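Local coordinates for protein endoglucanase (Clostridium thermocellum, PDB 2E4T) that hydrolyses internal beta-1,4-glucosidic linkages of cellulose and xyloglucan, the chain here being the glycoside hydrolase family 44 module of a larger, multi-module cellulase, at residues E287-I295 with N303-A313; T37-G45 with A97-T108. One frame throughout, in Å; residues are numbered along the deposited sequence.

Interaction 1: residues E287-I295 with N303-A313; sequences EARGGGERI and NIETNKARLQA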
ATOM      1  N   GLU A 287       3.067  13.114  -7.405  1.00  6.24           N
ATOM      2  CA  GLU A 287       3.718  14.379  -7.671  1.00  6.23           C
ATOM      3  C   GLU A 287       2.772  15.367  -8.389  1.00  6.32           C
ATOM      4  O   GLU A 287       3.136  16.539  -8.613  1.00  6.94           O
ATOM      5  CB  GLU A 287       5.006  14.164  -8.484  1.00  6.91           C
ATOM      6  CG  GLU A 287       6.098  13.462  -7.709  1.00  7.34           C
ATOM      7  CD  GLU A 287       6.990  14.375  -6.873  1.00  7.44           C
ATOM      8  OE1 GLU A 287       6.642  15.548  -6.603  1.00  8.77           O
ATOM      9  OE2 GLU A 287       8.107  13.892  -6.515  1.00  8.97           O
ATOM     10  N   ALA A 288       1.595  14.910  -8.762  1.00  6.31           N
ATOM     11  CA  ALA A 288       0.628  15.765  -9.464  1.00  6.04           C
ATOM     12  C   ALA A 288       0.455  17.102  -8.731  1.00  5.94           C
ATOM     13  O   ALA A 288       0.298  17.137  -7.505  1.00  6.34           O
ATOM     14  CB  ALA A 288      -0.714  15.052  -9.525  1.00  6.65           C
ATOM     15  N   ARG A 289       0.414  18.164  -9.547  1.00  6.21           N
ATOM     16  CA  ARG A 289       0.223  19.521  -9.028  1.00  6.32           C
ATOM     17  C   ARG A 289      -1.062  20.121  -9.627  1.00  6.56           C
ATOM     18  O   ARG A 289      -1.465  19.806 -10.743  1.00  7.08           O
ATOM     19  CB  ARG A 289       1.403  20.409  -9.430  1.00  7.46           C
ATOM     20  CG  ARG A 289       2.721  19.905  -8.868  1.00  8.05           C
ATOM     21  CD  ARG A 289       3.940  20.669  -9.395  1.00  9.46           C
ATOM     22  NE  ARG A 289       3.814  22.115  -9.526  1.00 12.91           N
ATOM     23  CZ  ARG A 289       4.055  22.944  -8.505  1.00 12.13           C
ATOM     24  NH1 ARG A 289       4.442  22.420  -7.321  1.00 15.92           N
ATOM     25  NH2 ARG A 289       3.890  24.246  -8.687  1.00 15.23           N
ATOM     26  N   GLY A 290      -1.634  21.060  -8.870  1.00  6.98           N
ATOM     27  CA  GLY A 290      -2.668  21.924  -9.440  1.00  7.43           C
ATOM     28  C   GLY A 290      -2.681  23.193  -8.617  1.00  6.82           C
ATOM     29  O   GLY A 290      -2.365  23.161  -7.421  1.00  7.40           O
ATOM     30  N   GLY A 291      -3.046  24.297  -9.234  1.00  8.51           N
ATOM     31  CA  GLY A 291      -3.107  25.548  -8.459  1.00  8.99           C
ATOM     32  C   GLY A 291      -1.756  25.940  -7.889  1.00  9.81           C
ATOM     33  O   GLY A 291      -1.723  26.655  -6.860  1.00 10.55           O
ATOM     34  N   GLY A 292      -0.677  25.500  -8.505  1.00  8.77           N
ATOM     35  CA  GLY A 292       0.654  25.916  -8.100  1.00  9.36           C
ATOM     36  C   GLY A 292       1.228  25.124  -6.931  1.00  9.08           C
ATOM     37  O   GLY A 292       2.222  25.608  -6.344  1.00 10.27           O
ATOM     38  N   GLU A 293       0.670  23.932  -6.601  1.00  7.82           N
ATOM     39  CA  GLU A 293       1.210  23.159  -5.472  1.00  7.62           C
ATOM     40  C   GLU A 293       0.922  21.673  -5.730  1.00  7.36           C
ATOM     41  O   GLU A 293      -0.005  21.288  -6.451  1.00  7.65           O
ATOM     42  CB  GLU A 293       0.592  23.586  -4.141  1.00  8.80           C
ATOM     43  CG  GLU A 293      -0.880  23.514  -4.219  1.00  8.96           C
ATOM     44  CD  GLU A 293      -1.603  23.837  -2.896  1.00  9.76           C
ATOM     45  OE1 GLU A 293      -0.975  24.003  -1.823  1.00 12.10           O
ATOM     46  OE2 GLU A 293      -2.876  23.865  -2.869  1.00 11.35           O
ATOM     47  N   ARG A 294       1.728  20.839  -5.084  1.00  7.27           N
ATOM     48  CA  ARG A 294       1.498  19.380  -5.065  1.00  7.01           C
ATOM     49  C   ARG A 294       0.186  19.074  -4.371  1.00  6.73           C
ATOM     50  O   ARG A 294      -0.221  19.761  -3.434  1.00  8.27           O
ATOM     51  CB  ARG A 294       2.703  18.715  -4.369  1.00  7.69           C
ATOM     52  CG  ARG A 294       2.835  17.211  -4.583  1.00  7.08           C
ATOM     53  CD  ARG A 294       4.091  16.719  -3.861  1.00  7.62           C
ATOM     54  NE  ARG A 294       4.246  15.292  -4.055  1.00  7.41           N
ATOM     55  CZ  ARG A 294       5.357  14.642  -3.693  1.00  7.95           C
ATOM     56  NH1 ARG A 294       6.357  15.282  -3.088  1.00  9.39           N
ATOM     57  NH2 ARG A 294       5.472  13.346  -3.954  1.00  8.34           N
ATOM     58  N   ILE A 295      -0.473  17.966  -4.790  1.00  6.39           N
ATOM     59  CA  ILE A 295      -1.762  17.612  -4.182  1.00  6.24           C
ATOM     60  C   ILE A 295      -1.651  17.020  -2.793  1.00  6.37           C
ATOM     61  O   ILE A 295      -2.678  16.913  -2.078  1.00  6.89           O
ATOM     62  CB  ILE A 295      -2.580  16.673  -5.094  1.00  6.19           C
ATOM     63  CG1 ILE A 295      -1.857  15.323  -5.300  1.00  6.54           C
ATOM     64  CG2 ILE A 295      -2.959  17.375  -6.387  1.00  7.00           C
ATOM     65  CD1 ILE A 295      -2.787  14.276  -5.918  1.00  6.89           C
ATOM     66  N   ASN A 303      -7.686  25.659  -2.133  1.00 10.61           N
ATOM     67  CA  ASN A 303      -7.196  25.899  -3.483  1.00  9.99           C
ATOM     68  C   ASN A 303      -7.946  24.956  -4.436  1.00  8.67           C
ATOM     69  O   ASN A 303      -7.671  23.733  -4.519  1.00  8.14           O
ATOM     70  CB  ASN A 303      -5.689  25.642  -3.515  1.00  9.85           C
ATOM     71  CG  ASN A 303      -5.074  25.998  -4.851  1.00  8.76           C
ATOM     72  OD1 ASN A 303      -5.669  25.819  -5.921  1.00  9.78           O
ATOM     73  ND2 ASN A 303      -3.857  26.547  -4.783  1.00 11.08           N
ATOM     74  N   ILE A 304      -8.964  25.523  -5.082  1.00  9.10           N
ATOM     75  CA  ILE A 304      -9.877  24.723  -5.896  1.00  9.10           C
ATOM     76  C   ILE A 304      -9.110  24.043  -7.032  1.00  8.29           C
ATOM     77  O   ILE A 304      -9.422  22.893  -7.359  1.00  8.41           O
ATOM     78  CB  ILE A 304     -11.027  25.584  -6.445  1.00 10.37           C
ATOM     79  CG1 ILE A 304     -11.772  26.246  -5.295  1.00 12.03           C
ATOM     80  CG2 ILE A 304     -11.933  24.793  -7.347  1.00 11.63           C
ATOM     81  CD1 ILE A 304     -12.343  25.316  -4.264  1.00 14.76           C
ATOM     82  N   GLU A 305      -8.145  24.714  -7.659  1.00  8.61           N
ATOM     83  CA  GLU A 305      -7.369  24.079  -8.711  1.00  8.35           C
ATOM     84  C   GLU A 305      -6.558  22.889  -8.197  1.00  7.22           C
ATOM     85  O   GLU A 305      -6.429  21.860  -8.894  1.00  7.81           O
ATOM     86  CB  GLU A 305      -6.488  25.097  -9.454  1.00  9.51           C
ATOM     87  CG  GLU A 305      -7.278  26.065 -10.290  1.00 13.16           C
ATOM     88  CD  GLU A 305      -7.841  25.361 -11.519  1.00 24.78           C
ATOM     89  OE1 GLU A 305      -7.098  24.554 -12.151  1.00 31.17           O
ATOM     90  OE2 GLU A 305      -9.025  25.581 -11.838  1.00 31.82           O
ATOM     91  N   THR A 306      -6.029  22.991  -6.985  1.00  6.80           N
ATOM     92  CA  THR A 306      -5.361  21.802  -6.400  1.00  6.59           C
ATOM     93  C   THR A 306      -6.373  20.672  -6.202  1.00  6.29           C
ATOM     94  O   THR A 306      -6.083  19.499  -6.475  1.00  6.29           O
ATOM     95  CB  THR A 306      -4.650  22.113  -5.085  1.00  6.96           C
ATOM     96  OG1 THR A 306      -3.909  23.332  -5.189  1.00  7.34           O
ATOM     97  CG2 THR A 306      -3.758  20.975  -4.638  1.00  7.70           C
ATOM     98  N   ASN A 307      -7.544  21.041  -5.649  1.00  6.59           N
ATOM     99  CA  ASN A 307      -8.572  20.007  -5.409  1.00  6.34           C
ATOM    100  C   ASN A 307      -8.999  19.333  -6.723  1.00  6.06           C
ATOM    101  O   ASN A 307      -9.194  18.092  -6.753  1.00  6.37           O
ATOM    102  CB  ASN A 307      -9.763  20.632  -4.734  1.00  7.05           C
ATOM    103  CG  ASN A 307      -9.449  21.200  -3.363  1.00  7.01           C
ATOM    104  OD1 ASN A 307      -8.452  20.802  -2.710  1.00  7.26           O
ATOM    105  ND2 ASN A 307     -10.319  22.103  -2.880  1.00  8.40           N
ATOM    106  N   LYS A 308      -9.138  20.125  -7.800  1.00  6.66           N
ATOM    107  CA  LYS A 308      -9.514  19.554  -9.099  1.00  6.69           C
ATOM    108  C   LYS A 308      -8.400  18.622  -9.597  1.00  6.54           C
ATOM    109  O   LYS A 308      -8.695  17.559 -10.162  1.00  7.22           O
ATOM    110  CB  LYS A 308      -9.830  20.656 -10.089  1.00  7.56           C
ATOM    111  CG  LYS A 308     -11.143  21.314  -9.797  1.00  8.31           C
ATOM    112  CD  LYS A 308     -11.424  22.469 -10.752  1.00 10.00           C
ATOM    113  CE  LYS A 308     -12.843  23.030 -10.498  1.00 12.32           C
ATOM    114  NZ  LYS A 308     -13.069  24.224 -11.337  1.00 13.92           N
ATOM    115  N   ALA A 309      -7.124  19.011  -9.423  1.00  6.66           N
ATOM    116  CA  ALA A 309      -6.034  18.157  -9.856  1.00  6.37           C
ATOM    117  C   ALA A 309      -6.020  16.863  -9.032  1.00  5.90           C
ATOM    118  O   ALA A 309      -5.666  15.798  -9.553  1.00  6.46           O
ATOM    119  CB  ALA A 309      -4.694  18.883  -9.720  1.00  7.08           C
ATOM    120  N   ARG A 310      -6.356  16.946  -7.733  1.00  5.59           N
ATOM    121  CA  ARG A 310      -6.409  15.736  -6.900  1.00  5.12           C
ATOM    122  C   ARG A 310      -7.410  14.732  -7.460  1.00  5.14           C
ATOM    123  O   ARG A 310      -7.179  13.526  -7.470  1.00  5.82           O
ATOM    124  CB  ARG A 310      -6.738  16.116  -5.444  1.00  5.60           C
ATOM    125  CG  ARG A 310      -6.761  14.910  -4.527  1.00  5.86           C
ATOM    126  CD  ARG A 310      -6.992  15.275  -3.067  1.00  5.85           C
ATOM    127  NE  ARG A 310      -5.995  16.198  -2.583  1.00  5.91           N
ATOM    128  CZ  ARG A 310      -6.172  17.522  -2.414  1.00  5.88           C
ATOM    129  NH1 ARG A 310      -7.399  18.078  -2.529  1.00  6.28           N
ATOM    130  NH2 ARG A 310      -5.120  18.307  -2.126  1.00  6.72           N
ATOM    131  N   LEU A 311      -8.582  15.254  -7.916  1.00  5.77           N
ATOM    132  CA  LEU A 311      -9.597  14.375  -8.472  1.00  5.58           C
ATOM    133  C   LEU A 311      -9.124  13.645  -9.718  1.00  5.71           C
ATOM    134  O   LEU A 311      -9.561  12.502  -9.946  1.00  6.23           O
ATOM    135  CB  LEU A 311     -10.867  15.174  -8.799  1.00  5.98           C
ATOM    136  CG  LEU A 311     -11.625  15.703  -7.590  1.00  6.00           C
ATOM    137  CD1 LEU A 311     -12.707  16.693  -8.065  1.00  7.35           C
ATOM    138  CD2 LEU A 311     -12.235  14.584  -6.764  1.00  7.21           C
ATOM    139  N   GLN A 312      -8.283  14.279 -10.548  1.00  5.97           N
ATOM    140  CA  GLN A 312      -7.828  13.652 -11.777  1.00  5.78           C
ATOM    141  C   GLN A 312      -6.560  12.802 -11.581  1.00  5.62           C
ATOM    142  O   GLN A 312      -6.294  11.917 -12.410  1.00  6.05           O
ATOM    143  CB  GLN A 312      -7.561  14.699 -12.872  1.00  6.76           C
ATOM    144  CG  GLN A 312      -8.797  15.540 -13.196  1.00  7.07           C
ATOM    145  CD  GLN A 312      -9.997  14.707 -13.609  1.00  7.57           C
ATOM    146  OE1 GLN A 312      -9.900  13.645 -14.234  1.00  9.74           O
ATOM    147  NE2 GLN A 312     -11.184  15.185 -13.248  1.00  8.09           N
ATOM    148  N   ALA A 313      -5.761  13.086 -10.528  1.00  5.61           N
ATOM    149  CA  ALA A 313      -4.474  12.450 -10.374  1.00  5.58           C
ATOM    150  C   ALA A 313      -4.511  10.915 -10.382  1.00  5.26           C
ATOM    151  O   ALA A 313      -3.528  10.315 -10.854  1.00  5.64           O
ATOM    152  CB  ALA A 313      -3.799  12.963  -9.098  1.00  6.25           C
TER
HETATM  153  O   HOH W   1      -3.808  24.141 -11.889  1.00 23.09           O
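A288 meets A313 methyl to methyl, CB to CB at 3.8 Å. One residue on, the carbonyl of R289 lies over the A309 methyl, and G290 brings its bare CA against the same CB, so the backbone of the hairpin comes close to the helix. G290 O lies 2.7 Å from T306 OG1. G291 O accepts from N303 ND2 at 3.0 Å, while N303 OD1 caps T306 N, so both ends of this amide are used. E293 OE2 is the second oxygen beside T306 OG1, at 2.6 Å, and competes with G290 O for its unassigned proton. A chi1 of 54° sets CG of E293 between its backbone N and carbonyl carbon, and the chain then runs extended to T306, crossing that side chain at about a right angle; E293 OE1 is taken by the backbone N of D300. I295 sets CD1 3.6 Å from A313 CB, and its carbonyl O receives a nearly straight bond from R310 NH2 (2.8 Å, 169°) in the guanidinium plane. The bend at chi3 of R310 brings NH1 to N307 OD1 as well. This is a beta hairpin with a two-residue, type I' turn (G290-E293), docked along helix 304-312, its turn lying at the N-capped start.

Interaction 2: residues T37-G45 with A97-T108; sequences TVTAKRFGG and ALSKNVPYTLIT
K41 and its neighbours pair in parallel with Y104-T108 through a ladder of backbone bonds. K41 N donates to Y104 O at 2.9 Å, K41 O accepts from L106 N, and F43 N returns to L106 O. At the end of the ladder F43 O takes two donors from one residue: T108 N at 3.0 Å and T108 OG1 at 2.7 Å, the hydroxyl in the carbonyl plane on a lone pair. With OG1 beside its own backbone N (chi1 -64°), T108 offers both groups to that oxygen. At the other end the pattern fails. T39 O, buried under P103 CD at 3.3 Å, has no polar partner in the model, whereas V38 O is joined to N101 O by a water that donates to both. V102 N to A97 O and N101 N to L98 O form the Schellman motif that ends helix 88-99; K100 N also donates to A97 O.

On one face L106 CD2 runs alongside R42 CD at 3.9 Å, and the extended arginine goes on to E359, N31 and N185. On the other, I107 CD1 touches F43 CB at 3.7 Å, T105 OG1 is bound by H94, and V102 CG1 lies across the K41 chain, whose NZ holds a glycerol probably left from crystallisation. F43 and I107 thus face helix 88-99, and A40, R42 and Y104 face strand 388-391 across the barrel interior; strand 40-43 sits between 26-30, bonded through S30, and 104-109, itself flanked by 180-183.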
ATOM      1  N   THR A  37     -12.581   0.393   8.508  1.00  5.84           N
ATOM      2  CA  THR A  37     -12.390  -1.054   8.455  1.00  5.46           C
ATOM      3  C   THR A  37     -11.359  -1.332   7.379  1.00  5.54           C
ATOM      4  O   THR A  37     -11.566  -0.976   6.187  1.00  6.92           O
ATOM      5  CB  THR A  37     -13.737  -1.722   8.127  1.00  6.50           C
ATOM      6  OG1 THR A  37     -14.690  -1.364   9.152  1.00  7.42           O
ATOM      7  CG2 THR A  37     -13.591  -3.217   7.996  1.00  8.33           C
ATOM      8  N   VAL A  38     -10.189  -1.811   7.774  1.00  5.34           N
ATOM      9  CA  VAL A  38      -9.114  -2.071   6.829  1.00  5.13           C
ATOM     10  C   VAL A  38      -8.887  -3.561   6.716  1.00  5.23           C
ATOM     11  O   VAL A  38      -9.252  -4.358   7.576  1.00  6.32           O
ATOM     12  CB  VAL A  38      -7.801  -1.347   7.219  1.00  5.79           C
ATOM     13  CG1 VAL A  38      -8.029   0.173   7.329  1.00  6.23           C
ATOM     14  CG2 VAL A  38      -7.169  -1.886   8.489  1.00  6.30           C
ATOM     15  N   THR A  39      -8.228  -3.944   5.585  1.00  5.35           N
ATOM     16  CA  THR A  39      -8.046  -5.374   5.299  1.00  5.49           C
ATOM     17  C   THR A  39      -6.580  -5.790   5.239  1.00  5.37           C
ATOM     18  O   THR A  39      -6.269  -6.944   4.982  1.00  6.99           O
ATOM     19  CB  THR A  39      -8.740  -5.747   3.998  1.00  6.15           C
ATOM     20  OG1 THR A  39      -8.112  -5.015   2.940  1.00  6.24           O
ATOM     21  CG2 THR A  39     -10.231  -5.429   4.042  1.00  7.17           C
ATOM     22  N   ALA A  40      -5.678  -4.834   5.529  1.00  4.90           N
ATOM     23  CA  ALA A  40      -4.264  -5.163   5.690  1.00  4.90           C
ATOM     24  C   ALA A  40      -3.685  -4.080   6.630  1.00  4.74           C
ATOM     25  O   ALA A  40      -4.128  -2.939   6.642  1.00  4.99           O
ATOM     26  CB  ALA A  40      -3.499  -5.165   4.345  1.00  5.73           C
ATOM     27  N   LYS A  41      -2.678  -4.524   7.414  1.00  4.85           N
ATOM     28  CA  LYS A  41      -1.912  -3.610   8.252  1.00  4.66           C
ATOM     29  C   LYS A  41      -0.433  -3.820   7.967  1.00  4.64           C
ATOM     30  O   LYS A  41       0.060  -4.954   8.028  1.00  5.54           O
ATOM     31  CB  LYS A  41      -2.189  -3.852   9.747  1.00  5.22           C
ATOM     32  CG  LYS A  41      -3.504  -3.289  10.227  1.00  5.36           C
ATOM     33  CD  LYS A  41      -3.671  -1.770  10.050  1.00  5.44           C
ATOM     34  CE  LYS A  41      -2.584  -0.910  10.654  1.00  5.44           C
ATOM     35  NZ  LYS A  41      -2.524  -1.003  12.154  1.00  5.73           N
ATOM     36  N   ARG A  42       0.265  -2.710   7.696  1.00  4.72           N
ATOM     37  CA  ARG A  42       1.714  -2.725   7.489  1.00  4.73           C
ATOM     38  C   ARG A  42       2.414  -2.044   8.657  1.00  4.61           C
ATOM     39  O   ARG A  42       2.072  -0.916   9.016  1.00  4.87           O
ATOM     40  CB  ARG A  42       2.064  -1.970   6.195  1.00  5.03           C
ATOM     41  CG  ARG A  42       3.577  -1.751   6.017  1.00  5.04           C
ATOM     42  CD  ARG A  42       3.838  -1.185   4.645  1.00  5.07           C
ATOM     43  NE  ARG A  42       5.232  -0.894   4.344  1.00  5.38           N
ATOM     44  CZ  ARG A  42       5.803   0.301   4.393  1.00  5.37           C
ATOM     45  NH1 ARG A  42       5.197   1.343   4.936  1.00  6.49           N
ATOM     46  NH2 ARG A  42       7.032   0.400   3.835  1.00  7.61           N
ATOM     47  N   PHE A  43       3.410  -2.790   9.208  1.00  4.66           N
ATOM     48  CA  PHE A  43       4.383  -2.249  10.152  1.00  4.73           C
ATOM     49  C   PHE A  43       5.607  -1.878   9.322  1.00  4.72           C
ATOM     50  O   PHE A  43       6.330  -2.781   8.875  1.00  5.48           O
ATOM     51  CB  PHE A  43       4.715  -3.334  11.189  1.00  5.40           C
ATOM     52  CG  PHE A  43       5.837  -2.976  12.125  1.00  5.53           C
ATOM     53  CD1 PHE A  43       5.624  -2.069  13.185  1.00  5.88           C
ATOM     54  CD2 PHE A  43       7.095  -3.562  11.994  1.00  5.76           C
ATOM     55  CE1 PHE A  43       6.655  -1.739  14.068  1.00  7.04           C
ATOM     56  CE2 PHE A  43       8.132  -3.265  12.928  1.00  6.73           C
ATOM     57  CZ  PHE A  43       7.886  -2.365  13.937  1.00  6.96           C
ATOM     58  N   GLY A  44       5.751  -0.588   8.999  1.00  5.03           N
ATOM     59  CA  GLY A  44       6.772  -0.193   8.056  1.00  5.85           C
ATOM     60  C   GLY A  44       7.053   1.283   8.185  1.00  5.39           C
ATOM     61  O   GLY A  44       6.576   1.966   9.093  1.00  6.43           O
ATOM     62  N   GLY A  45       7.847   1.803   7.233  1.00  6.46           N
ATOM     63  CA  GLY A  45       8.253   3.177   7.259  1.00  6.53           C
ATOM     64  C   GLY A  45       9.562   3.391   8.027  1.00  5.48           C
ATOM     65  O   GLY A  45      10.212   2.434   8.476  1.00  5.63           O
ATOM     66  N   ALA A  97      -4.230  -6.028  14.999  1.00  5.99           N
ATOM     67  CA  ALA A  97      -4.789  -6.339  13.666  1.00  5.90           C
ATOM     68  C   ALA A  97      -5.729  -7.529  13.747  1.00  5.66           C
ATOM     69  O   ALA A  97      -6.868  -7.485  13.209  1.00  6.45           O
ATOM     70  CB  ALA A  97      -3.644  -6.613  12.685  1.00  6.47           C
ATOM     71  N   LEU A  98      -5.311  -8.624  14.406  1.00  6.31           N
ATOM     72  CA  LEU A  98      -6.180  -9.797  14.545  1.00  6.39           C
ATOM     73  C   LEU A  98      -7.473  -9.402  15.274  1.00  6.56           C
ATOM     74  O   LEU A  98      -8.577  -9.885  14.906  1.00  7.24           O
ATOM     75  CB  LEU A  98      -5.465 -10.901  15.313  1.00  6.93           C
ATOM     76  CG  LEU A  98      -4.281 -11.561  14.607  1.00  7.61           C
ATOM     77  CD1 LEU A  98      -3.598 -12.520  15.574  1.00  9.40           C
ATOM     78  CD2 LEU A  98      -4.695 -12.245  13.319  1.00  9.48           C
ATOM     79  N   SER A  99      -7.374  -8.570  16.307  1.00  6.82           N
ATOM     80  CA  SER A  99      -8.572  -8.192  17.075  1.00  7.23           C
ATOM     81  C   SER A  99      -9.553  -7.388  16.251  1.00  7.10           C
ATOM     82  O   SER A  99     -10.744  -7.350  16.612  1.00  8.67           O
ATOM     83  CB  SER A  99      -8.157  -7.398  18.315  1.00  8.00           C
ATOM     84  OG  SER A  99      -7.907  -6.034  18.058  1.00  8.67           O
ATOM     85  N   LYS A 100      -9.081  -6.759  15.168  1.00  6.93           N
ATOM     86  CA  LYS A 100      -9.921  -5.967  14.273  1.00  7.43           C
ATOM     87  C   LYS A 100     -10.255  -6.793  13.001  1.00  7.19           C
ATOM     88  O   LYS A 100     -10.726  -6.238  12.022  1.00  8.67           O
ATOM     89  CB  LYS A 100      -9.171  -4.684  13.853  1.00  8.94           C
ATOM     90  CG  LYS A 100      -8.836  -3.742  14.970  1.00  9.59           C
ATOM     91  CD  LYS A 100     -10.013  -3.368  15.862  1.00 11.66           C
ATOM     92  CE  LYS A 100     -11.123  -2.697  15.122  1.00 13.25           C
ATOM     93  NZ  LYS A 100     -11.933  -1.946  16.049  1.00 16.52           N
ATOM     94  N   ASN A 101     -10.039  -8.118  13.035  1.00  6.70           N
ATOM     95  CA  ASN A 101     -10.432  -8.975  11.930  1.00  7.21           C
ATOM     96  C   ASN A 101      -9.687  -8.576  10.639  1.00  6.56           C
ATOM     97  O   ASN A 101     -10.250  -8.657   9.523  1.00  8.96           O
ATOM     98  CB  ASN A 101     -11.959  -8.955  11.700  1.00  8.06           C
ATOM     99  CG  ASN A 101     -12.699  -9.248  12.978  1.00  9.47           C
ATOM    100  OD1 ASN A 101     -13.259  -8.343  13.645  1.00 12.03           O
ATOM    101  ND2 ASN A 101     -12.729 -10.480  13.345  1.00 11.21           N
ATOM    102  N   VAL A 102      -8.436  -8.155  10.768  1.00  5.97           N
ATOM    103  CA  VAL A 102      -7.614  -7.812   9.590  1.00  6.06           C
ATOM    104  C   VAL A 102      -6.898  -9.064   9.108  1.00  6.25           C
ATOM    105  O   VAL A 102      -6.163  -9.672   9.896  1.00  7.28           O
ATOM    106  CB  VAL A 102      -6.585  -6.735   9.977  1.00  6.28           C
ATOM    107  CG1 VAL A 102      -5.642  -6.487   8.808  1.00  7.73           C
ATOM    108  CG2 VAL A 102      -7.286  -5.444  10.361  1.00  7.08           C
ATOM    109  N   PRO A 103      -7.094  -9.479   7.845  1.00  6.71           N
ATOM    110  CA  PRO A 103      -6.560 -10.784   7.401  1.00  7.81           C
ATOM    111  C   PRO A 103      -5.139 -10.742   6.936  1.00  7.33           C
ATOM    112  O   PRO A 103      -4.572 -11.814   6.768  1.00 11.30           O
ATOM    113  CB  PRO A 103      -7.496 -11.161   6.260  1.00  8.78           C
ATOM    114  CG  PRO A 103      -7.887  -9.860   5.650  1.00  8.41           C
ATOM    115  CD  PRO A 103      -8.085  -8.929   6.868  1.00  7.45           C
ATOM    116  N   TYR A 104      -4.502  -9.587   6.762  1.00  5.67           N
ATOM    117  CA  TYR A 104      -3.131  -9.542   6.273  1.00  5.61           C
ATOM    118  C   TYR A 104      -2.335  -8.599   7.160  1.00  5.08           C
ATOM    119  O   TYR A 104      -2.654  -7.419   7.257  1.00  5.97           O
ATOM    120  CB  TYR A 104      -3.054  -9.066   4.797  1.00  5.97           C
ATOM    121  CG  TYR A 104      -1.804  -9.531   4.099  1.00  5.92           C
ATOM    122  CD1 TYR A 104      -1.874 -10.489   3.092  1.00  6.18           C
ATOM    123  CD2 TYR A 104      -0.526  -9.028   4.438  1.00  5.67           C
ATOM    124  CE1 TYR A 104      -0.741 -10.997   2.473  1.00  6.18           C
ATOM    125  CE2 TYR A 104       0.614  -9.516   3.806  1.00  5.86           C
ATOM    126  CZ  TYR A 104       0.511 -10.516   2.862  1.00  5.89           C
ATOM    127  OH  TYR A 104       1.677 -11.023   2.331  1.00  6.39           O
ATOM    128  N   THR A 105      -1.233  -9.120   7.765  1.00  5.13           N
ATOM    129  CA  THR A 105      -0.253  -8.306   8.440  1.00  5.09           C
ATOM    130  C   THR A 105       1.068  -8.440   7.697  1.00  4.87           C
ATOM    131  O   THR A 105       1.518  -9.560   7.396  1.00  5.68           O
ATOM    132  CB  THR A 105      -0.085  -8.759   9.888  1.00  5.69           C
ATOM    133  OG1 THR A 105      -1.338  -8.557  10.564  1.00  6.22           O
ATOM    134  CG2 THR A 105       0.996  -7.945  10.604  1.00  6.29           C
ATOM    135  N   LEU A 106       1.666  -7.281   7.380  1.00  4.92           N
ATOM    136  CA  LEU A 106       2.952  -7.168   6.699  1.00  4.67           C
ATOM    137  C   LEU A 106       3.950  -6.533   7.675  1.00  4.87           C
ATOM    138  O   LEU A 106       3.733  -5.417   8.142  1.00  5.41           O
ATOM    139  CB  LEU A 106       2.772  -6.260   5.469  1.00  5.04           C
ATOM    140  CG  LEU A 106       4.049  -5.858   4.737  1.00  5.42           C
ATOM    141  CD1 LEU A 106       4.800  -7.086   4.227  1.00  6.31           C
ATOM    142  CD2 LEU A 106       3.708  -4.946   3.563  1.00  6.34           C
ATOM    143  N   ILE A 107       4.991  -7.318   8.038  1.00  4.67           N
ATOM    144  CA  ILE A 107       5.981  -6.859   9.010  1.00  4.92           C
ATOM    145  C   ILE A 107       7.305  -6.561   8.303  1.00  5.07           C
ATOM    146  O   ILE A 107       7.871  -7.426   7.631  1.00  5.42           O
ATOM    147  CB  ILE A 107       6.188  -7.942  10.107  1.00  5.84           C
ATOM    148  CG1 ILE A 107       4.902  -8.178  10.893  1.00  5.78           C
ATOM    149  CG2 ILE A 107       7.367  -7.585  11.022  1.00  6.36           C
ATOM    150  CD1 ILE A 107       4.274  -6.956  11.540  1.00  5.87           C
ATOM    151  N   THR A 108       7.818  -5.356   8.544  1.00  5.60           N
ATOM    152  CA  THR A 108       9.144  -5.013   7.994  1.00  5.85           C
ATOM    153  C   THR A 108      10.240  -5.657   8.819  1.00  5.47           C
ATOM    154  O   THR A 108      10.276  -5.554  10.071  1.00  6.72           O
ATOM    155  CB  THR A 108       9.306  -3.515   7.962  1.00  6.31           C
ATOM    156  OG1 THR A 108       8.311  -2.962   7.050  1.00  6.36           O
ATOM    157  CG2 THR A 108      10.684  -3.105   7.439  1.00  6.76           C
TER
HETATM  158  O   HOH W   2     -11.125  -6.490   7.865  1.00 19.10           O

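Overall arrangement
Interaction 2 comes first along the chain and is complete before interaction 1 begins; their centres are 30 Å apart, their nearest atoms about 15 Å. Both belong to the TIM-like barrel. Interaction 2 joins two neighbouring strands of its parallel sheet, 40-43 and 104-109, linked by a beta-alpha-beta crossover through helix 88-99. Interaction 1, farther from the chain centre, follows barrel strand 279-284 and packs a hairpin on helix 304-312. The region of strand 354-360 relates them: R42 of interaction 2 reaches E359, and R310 of interaction 1 bonds to Y362 just beyond. One contact therefore builds the barrel wall; the other lies at its periphery, where N307 and Q312 reach Y455 and E430 of the nine-strand beta domain.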